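PDB 5F2H: uncharacterized protein from Bacillus cereus, which is of unknown function but, as a member of the alpha/beta hydrolase superfamily with an added helical N-terminal domain, probably acts as a hydrolase. Local coordinates for residues M8-T17 with Y32-N43. Sequence-based numbering, arbitrary orientation.
Sequences MTYIQLLNET and YIMEHAKGIVGN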
HETATM    1  N   MSE B   8     -30.171 -11.947   7.155  1.00 72.98           N
HETATM    2  CA  MSE B   8     -29.986 -13.419   6.993  1.00 72.78           C
HETATM    3  C   MSE B   8     -29.380 -13.701   5.658  1.00 69.84           C
HETATM    4  O   MSE B   8     -30.006 -13.429   4.627  1.00 67.49           O
HETATM    5  CB  MSE B   8     -31.303 -14.204   7.085  1.00 74.18           C
HETATM    6  CG  MSE B   8     -31.099 -15.711   6.991  1.00 70.46           C
HETATM    7 SE   MSE B   8     -32.758 -16.790   7.230  0.87 76.46          SE
HETATM    8  CE  MSE B   8     -32.929 -16.701   9.197  1.00 80.77           C
ATOM      9  N   THR B   9     -28.170 -14.273   5.662  1.00 67.38           N
ATOM     10  CA  THR B   9     -27.480 -14.607   4.416  1.00 65.37           C
ATOM     11  C   THR B   9     -27.996 -15.896   3.813  1.00 60.21           C
ATOM     12  O   THR B   9     -28.782 -16.629   4.411  1.00 55.43           O
ATOM     13  CB  THR B   9     -25.974 -14.822   4.622  1.00 69.05           C
ATOM     14  OG1 THR B   9     -25.761 -15.966   5.469  1.00 73.47           O
ATOM     15  CG2 THR B   9     -25.325 -13.578   5.217  1.00 71.34           C
ATOM     16  N   TYR B  10     -27.570 -16.136   2.586  1.00 60.95           N
ATOM     17  CA  TYR B  10     -27.928 -17.351   1.872  1.00 61.55           C
ATOM     18  C   TYR B  10     -27.533 -18.568   2.703  1.00 58.10           C
ATOM     19  O   TYR B  10     -28.334 -19.474   2.948  1.00 55.41           O
ATOM     20  CB  TYR B  10     -27.211 -17.334   0.543  1.00 63.76           C
ATOM     21  CG  TYR B  10     -27.309 -18.592  -0.263  1.00 67.76           C
ATOM     22  CD1 TYR B  10     -28.386 -18.820  -1.095  1.00 68.20           C
ATOM     23  CD2 TYR B  10     -26.258 -19.513  -0.272  1.00 66.56           C
ATOM     24  CE1 TYR B  10     -28.450 -19.957  -1.872  1.00 67.62           C
ATOM     25  CE2 TYR B  10     -26.319 -20.644  -1.046  1.00 65.25           C
ATOM     26  CZ  TYR B  10     -27.421 -20.862  -1.838  1.00 64.94           C
ATOM     27  OH  TYR B  10     -27.477 -21.979  -2.623  1.00 64.85           O
ATOM     28  N   ILE B  11     -26.335 -18.531   3.258  1.00 59.09           N
ATOM     29  CA  ILE B  11     -25.873 -19.651   4.071  1.00 64.38           C
ATOM     30  C   ILE B  11     -26.628 -19.806   5.396  1.00 67.40           C
ATOM     31  O   ILE B  11     -26.878 -20.938   5.854  1.00 71.20           O
ATOM     32  CB  ILE B  11     -24.365 -19.559   4.323  1.00 65.22           C
ATOM     33  CG1 ILE B  11     -23.608 -19.704   3.005  1.00 64.37           C
ATOM     34  CG2 ILE B  11     -23.926 -20.652   5.271  1.00 65.44           C
ATOM     35  CD1 ILE B  11     -22.129 -19.429   3.133  1.00 66.98           C
ATOM     36  N   GLN B  12     -26.967 -18.694   6.035  1.00 65.88           N
ATOM     37  CA  GLN B  12     -27.693 -18.791   7.289  1.00 68.34           C
ATOM     38  C   GLN B  12     -29.039 -19.417   7.000  1.00 71.40           C
ATOM     39  O   GLN B  12     -29.443 -20.381   7.656  1.00 72.05           O
ATOM     40  CB  GLN B  12     -27.838 -17.433   7.927  1.00 71.57           C
ATOM     41  CG  GLN B  12     -26.507 -16.867   8.356  1.00 70.60           C
ATOM     42  CD  GLN B  12     -26.611 -15.441   8.790  1.00 74.32           C
ATOM     43  OE1 GLN B  12     -27.700 -14.906   8.978  1.00 77.69           O
ATOM     44  NE2 GLN B  12     -25.469 -14.805   8.950  1.00 78.79           N
ATOM     45  N   LEU B  13     -29.723 -18.897   5.991  1.00 70.40           N
ATOM     46  CA  LEU B  13     -30.993 -19.450   5.641  1.00 74.15           C
ATOM     47  C   LEU B  13     -30.844 -20.965   5.476  1.00 71.79           C
ATOM     48  O   LEU B  13     -31.520 -21.732   6.158  1.00 69.01           O
ATOM     49  CB  LEU B  13     -31.510 -18.852   4.331  1.00 80.08           C
ATOM     50  CG  LEU B  13     -32.813 -19.506   3.838  1.00 83.29           C
ATOM     51  CD1 LEU B  13     -33.971 -19.269   4.799  1.00 84.45           C
ATOM     52  CD2 LEU B  13     -33.159 -19.002   2.454  1.00 87.01           C
ATOM     53  N   LEU B  14     -29.944 -21.393   4.588  1.00 67.38           N
ATOM     54  CA  LEU B  14     -29.754 -22.839   4.346  1.00 66.93           C
ATOM     55  C   LEU B  14     -29.421 -23.651   5.597  1.00 64.17           C
ATOM     56  O   LEU B  14     -30.005 -24.711   5.811  1.00 60.74           O
ATOM     57  CB  LEU B  14     -28.735 -23.099   3.224  1.00 66.24           C
ATOM     58  CG  LEU B  14     -29.127 -22.550   1.835  1.00 66.02           C
ATOM     59  CD1 LEU B  14     -28.013 -22.785   0.853  1.00 65.77           C
ATOM     60  CD2 LEU B  14     -30.405 -23.156   1.287  1.00 66.52           C
ATOM     61  N   ASN B  15     -28.531 -23.142   6.443  1.00 67.70           N
ATOM     62  CA  ASN B  15     -28.172 -23.872   7.667  1.00 73.67           C
ATOM     63  C   ASN B  15     -29.330 -23.995   8.641  1.00 78.35           C
ATOM     64  O   ASN B  15     -29.603 -25.083   9.144  1.00 83.31           O
ATOM     65  CB  ASN B  15     -26.941 -23.281   8.358  1.00 75.16           C
ATOM     66  CG  ASN B  15     -25.661 -23.523   7.584  1.00 73.01           C
ATOM     67  OD1 ASN B  15     -25.571 -24.446   6.786  1.00 76.56           O
ATOM     68  ND2 ASN B  15     -24.645 -22.736   7.867  1.00 76.28           N
ATOM     69  N   GLU B  16     -30.021 -22.896   8.909  1.00 79.67           N
ATOM     70  CA  GLU B  16     -31.157 -22.974   9.826  1.00 84.39           C
ATOM     71  C   GLU B  16     -32.268 -23.841   9.293  1.00 79.69           C
ATOM     72  O   GLU B  16     -32.920 -24.555  10.036  1.00 81.69           O
ATOM     73  CB  GLU B  16     -31.702 -21.599  10.211  1.00 86.60           C
ATOM     74  CG  GLU B  16     -30.886 -20.928  11.289  1.00 93.77           C
ATOM     75  CD  GLU B  16     -31.111 -21.590  12.644  1.00105.12           C
ATOM     76  OE1 GLU B  16     -31.584 -22.751  12.672  1.00106.06           O
ATOM     77  OE2 GLU B  16     -30.856 -20.942  13.687  1.00121.54           O
ATOM     78  N   THR B  17     -32.470 -23.802   7.990  1.00 74.32           N
ATOM     79  CA  THR B  17     -33.531 -24.593   7.424  1.00 68.90           C
ATOM     80  C   THR B  17     -33.217 -26.050   7.734  1.00 67.62           C
ATOM     81  O   THR B  17     -34.067 -26.751   8.269  1.00 64.61           O
ATOM     82  CB  THR B  17     -33.650 -24.367   5.924  1.00 66.68           C
ATOM     83  OG1 THR B  17     -33.581 -22.970   5.643  1.00 61.63           O
ATOM     84  CG2 THR B  17     -34.943 -24.943   5.411  1.00 66.93           C
ATOM     85  N   TYR B  32     -40.499 -23.026   7.485  1.00 75.98           N
ATOM     86  CA  TYR B  32     -39.440 -22.068   7.843  1.00 79.71           C
ATOM     87  C   TYR B  32     -38.865 -21.350   6.636  1.00 78.45           C
ATOM     88  O   TYR B  32     -38.856 -20.115   6.573  1.00 81.12           O
ATOM     89  CB  TYR B  32     -38.284 -22.735   8.617  1.00 79.01           C
ATOM     90  CG  TYR B  32     -37.190 -21.749   9.067  1.00 79.45           C
ATOM     91  CD1 TYR B  32     -36.120 -21.410   8.228  1.00 80.21           C
ATOM     92  CD2 TYR B  32     -37.228 -21.158  10.324  1.00 80.87           C
ATOM     93  CE1 TYR B  32     -35.130 -20.521   8.634  1.00 78.79           C
ATOM     94  CE2 TYR B  32     -36.249 -20.265  10.734  1.00 81.44           C
ATOM     95  CZ  TYR B  32     -35.210 -19.939   9.886  1.00 81.64           C
ATOM     96  OH  TYR B  32     -34.238 -19.041  10.288  1.00 84.17           O
ATOM     97  N   ILE B  33     -38.379 -22.131   5.679  1.00 74.83           N
ATOM     98  CA  ILE B  33     -37.779 -21.563   4.483  1.00 73.05           C
ATOM     99  C   ILE B  33     -38.759 -20.715   3.680  1.00 73.42           C
ATOM    100  O   ILE B  33     -38.337 -19.747   3.050  1.00 69.71           O
ATOM    101  CB  ILE B  33     -37.155 -22.648   3.580  1.00 70.37           C
ATOM    102  CG1 ILE B  33     -36.244 -22.019   2.519  1.00 70.13           C
ATOM    103  CG2 ILE B  33     -38.225 -23.525   2.959  1.00 70.54           C
ATOM    104  CD1 ILE B  33     -35.460 -23.031   1.710  1.00 68.55           C
HETATM  105  N   MSE B  34     -40.047 -21.071   3.698  1.00 75.97           N
HETATM  106  CA  MSE B  34     -41.048 -20.302   2.959  1.00 79.74           C
HETATM  107  C   MSE B  34     -41.002 -18.867   3.420  1.00 81.47           C
HETATM  108  O   MSE B  34     -40.847 -17.969   2.599  1.00 79.98           O
HETATM  109  CB  MSE B  34     -42.467 -20.869   3.092  1.00 83.73           C
HETATM  110  CG  MSE B  34     -42.669 -22.252   2.456  1.00 86.26           C
HETATM  111 SE   MSE B  34     -42.287 -22.223   0.502  0.71 88.37          SE
HETATM  112  CE  MSE B  34     -43.764 -21.083  -0.104  1.00 94.71           C
ATOM    113  N   GLU B  35     -41.057 -18.665   4.741  1.00 85.18           N
ATOM    114  CA  GLU B  35     -41.043 -17.343   5.382  1.00 89.84           C
ATOM    115  C   GLU B  35     -39.727 -16.550   5.317  1.00 89.74           C
ATOM    116  O   GLU B  35     -39.722 -15.321   5.182  1.00 97.66           O
ATOM    117  CB  GLU B  35     -41.428 -17.495   6.882  1.00 95.22           C
ATOM    118  CG  GLU B  35     -41.364 -16.184   7.684  1.00103.15           C
ATOM    119  CD  GLU B  35     -41.677 -16.316   9.178  1.00106.43           C
ATOM    120  OE1 GLU B  35     -42.523 -17.146   9.572  1.00105.20           O
ATOM    121  OE2 GLU B  35     -41.101 -15.529   9.965  1.00108.02           O
ATOM    122  N   HIS B  36     -38.609 -17.235   5.421  1.00 86.24           N
ATOM    123  CA  HIS B  36     -37.337 -16.544   5.436  1.00 85.54           C
ATOM    124  C   HIS B  36     -36.589 -16.419   4.127  1.00 83.32           C
ATOM    125  O   HIS B  36     -35.687 -15.598   4.019  1.00 85.14           O
ATOM    126  CB  HIS B  36     -36.462 -17.205   6.490  1.00 85.30           C
ATOM    127  CG  HIS B  36     -37.050 -17.141   7.862  1.00 90.32           C
ATOM    128  ND1 HIS B  36     -37.856 -18.137   8.373  1.00 90.77           N
ATOM    129  CD2 HIS B  36     -36.984 -16.182   8.814  1.00 93.93           C
ATOM    130  CE1 HIS B  36     -38.247 -17.802   9.589  1.00 95.72           C
ATOM    131  NE2 HIS B  36     -37.728 -16.622   9.882  1.00100.00           N
ATOM    132  N   ALA B  37     -36.961 -17.209   3.128  1.00 82.97           N
ATOM    133  CA  ALA B  37     -36.280 -17.162   1.833  1.00 79.16           C
ATOM    134  C   ALA B  37     -36.484 -15.841   1.118  1.00 82.67           C
ATOM    135  O   ALA B  37     -35.600 -15.387   0.407  1.00 81.38           O
ATOM    136  CB  ALA B  37     -36.740 -18.309   0.944  1.00 75.95           C
ATOM    137  N   LYS B  38     -37.648 -15.232   1.314  1.00 88.00           N
ATOM    138  CA  LYS B  38     -37.972 -13.955   0.661  1.00 91.08           C
ATOM    139  C   LYS B  38     -36.944 -12.843   0.793  1.00 88.87           C
ATOM    140  O   LYS B  38     -36.670 -12.358   1.891  1.00 85.81           O
ATOM    141  CB  LYS B  38     -39.330 -13.384   1.096  1.00 95.64           C
ATOM    142  CG  LYS B  38     -40.513 -14.328   0.937  1.00 98.89           C
ATOM    143  CD  LYS B  38     -41.847 -13.601   0.813  1.00107.57           C
ATOM    144  CE  LYS B  38     -41.925 -12.853  -0.518  1.00111.42           C
ATOM    145  NZ  LYS B  38     -43.206 -12.124  -0.723  1.00114.45           N
ATOM    146  N   GLY B  39     -36.407 -12.443  -0.359  1.00 88.63           N
ATOM    147  CA  GLY B  39     -35.434 -11.372  -0.455  1.00 91.26           C
ATOM    148  C   GLY B  39     -33.993 -11.809  -0.504  1.00 91.18           C
ATOM    149  O   GLY B  39     -33.151 -11.102  -1.052  1.00 89.42           O
ATOM    150  N   ILE B  40     -33.712 -12.978   0.059  1.00 94.46           N
ATOM    151  CA  ILE B  40     -32.344 -13.502   0.111  1.00 97.70           C
ATOM    152  C   ILE B  40     -31.771 -13.857  -1.257  1.00100.86           C
ATOM    153  O   ILE B  40     -32.340 -14.651  -2.005  1.00102.76           O
ATOM    154  CB  ILE B  40     -32.233 -14.716   1.072  1.00 93.57           C
ATOM    155  CG1 ILE B  40     -32.543 -14.257   2.507  1.00 96.95           C
ATOM    156  CG2 ILE B  40     -30.840 -15.306   1.015  1.00 87.21           C
ATOM    157  CD1 ILE B  40     -32.532 -15.344   3.558  1.00 97.67           C
ATOM    158  N   VAL B  41     -30.638 -13.239  -1.564  1.00101.98           N
ATOM    159  CA  VAL B  41     -29.918 -13.455  -2.819  1.00106.89           C
ATOM    160  C   VAL B  41     -28.973 -14.651  -2.659  1.00103.76           C
ATOM    161  O   VAL B  41     -28.669 -15.041  -1.533  1.00108.22           O
ATOM    162  CB  VAL B  41     -29.100 -12.189  -3.167  1.00112.02           C
ATOM    163  CG1 VAL B  41     -28.159 -11.810  -2.031  1.00111.74           C
ATOM    164  CG2 VAL B  41     -28.318 -12.346  -4.466  1.00113.57           C
ATOM    165  N   GLY B  42     -28.530 -15.245  -3.770  1.00 96.11           N
ATOM    166  CA  GLY B  42     -27.596 -16.370  -3.694  1.00 91.93           C
ATOM    167  C   GLY B  42     -27.566 -17.350  -4.853  1.00 91.39           C
ATOM    168  O   GLY B  42     -26.678 -17.284  -5.706  1.00 90.12           O
ATOM    169  N   ASN B  43     -28.453 -18.340  -4.802  1.00 87.08           N
ATOM    170  CA  ASN B  43     -28.593 -19.355  -5.848  1.00 84.11           C
ATOM    171  C   ASN B  43     -30.013 -19.832  -5.665  1.00 79.82           C
ATOM    172  O   ASN B  43     -30.311 -20.569  -4.739  1.00 73.16           O
ATOM    173  CB  ASN B  43     -27.587 -20.507  -5.719  1.00 84.60           C
ATOM    174  CG  ASN B  43     -27.709 -21.526  -6.856  1.00 82.19           C
ATOM    175  OD1 ASN B  43     -28.795 -21.783  -7.380  1.00 84.92           O
ATOM    176  ND2 ASN B  43     -26.595 -22.138  -7.209  1.00 78.95           N
TER
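Leu-13 of helix 10-17 packs against helix 32-37, which runs antiparallel to it at 166° with the axes 10.1 Å apart. The two form a helical hairpin in the N-terminal helical domain, whose sequence belongs to the TPR clan. Leu-13 is a knob in a hole made by Tyr-32, Ile-33, His-36 and Ala-37. Chi1 of 175° swings CG away from the backbone N, and the branches divide the work: CD1 lies 3.7 Å from His-36 CB, and CD2 rests on Ala-37. A type II turn from Ala-37 to Ile-40 then brings the Ile-40 side chain back over the first turn of helix 10-17. There Ile-40 CD1 lies 3.7 Å from Leu-13 CB and also meets the CG of selenomethionine Met-8, while CG2 packs on Tyr-10 CA. The Tyr-10 ring runs alongside Asn-43, ring and amide planes 21° apart, and Tyr-10 CD1 lies 3.7 Å from Gly-42 CA. Asn-43 OD1 caps helix 44-58 at Gln-46 N; this next helix also touches Thr-17, Ile-33 and Ala-37. Farther toward the connection between the helices, Thr-17 CG2 meets Ile-33 CB at 3.7 Å. Asn-15 ND2 hydrogen-bonds His-294 O of the second subunit, whose Tyr-149 packs on Thr-9. The His-36 ring lies over a face of Tyr-32, held there by a hydrogen bond of 2.9 Å from His-36 ND1 to Tyr-32 O, the donor standing above the carbonyl plane.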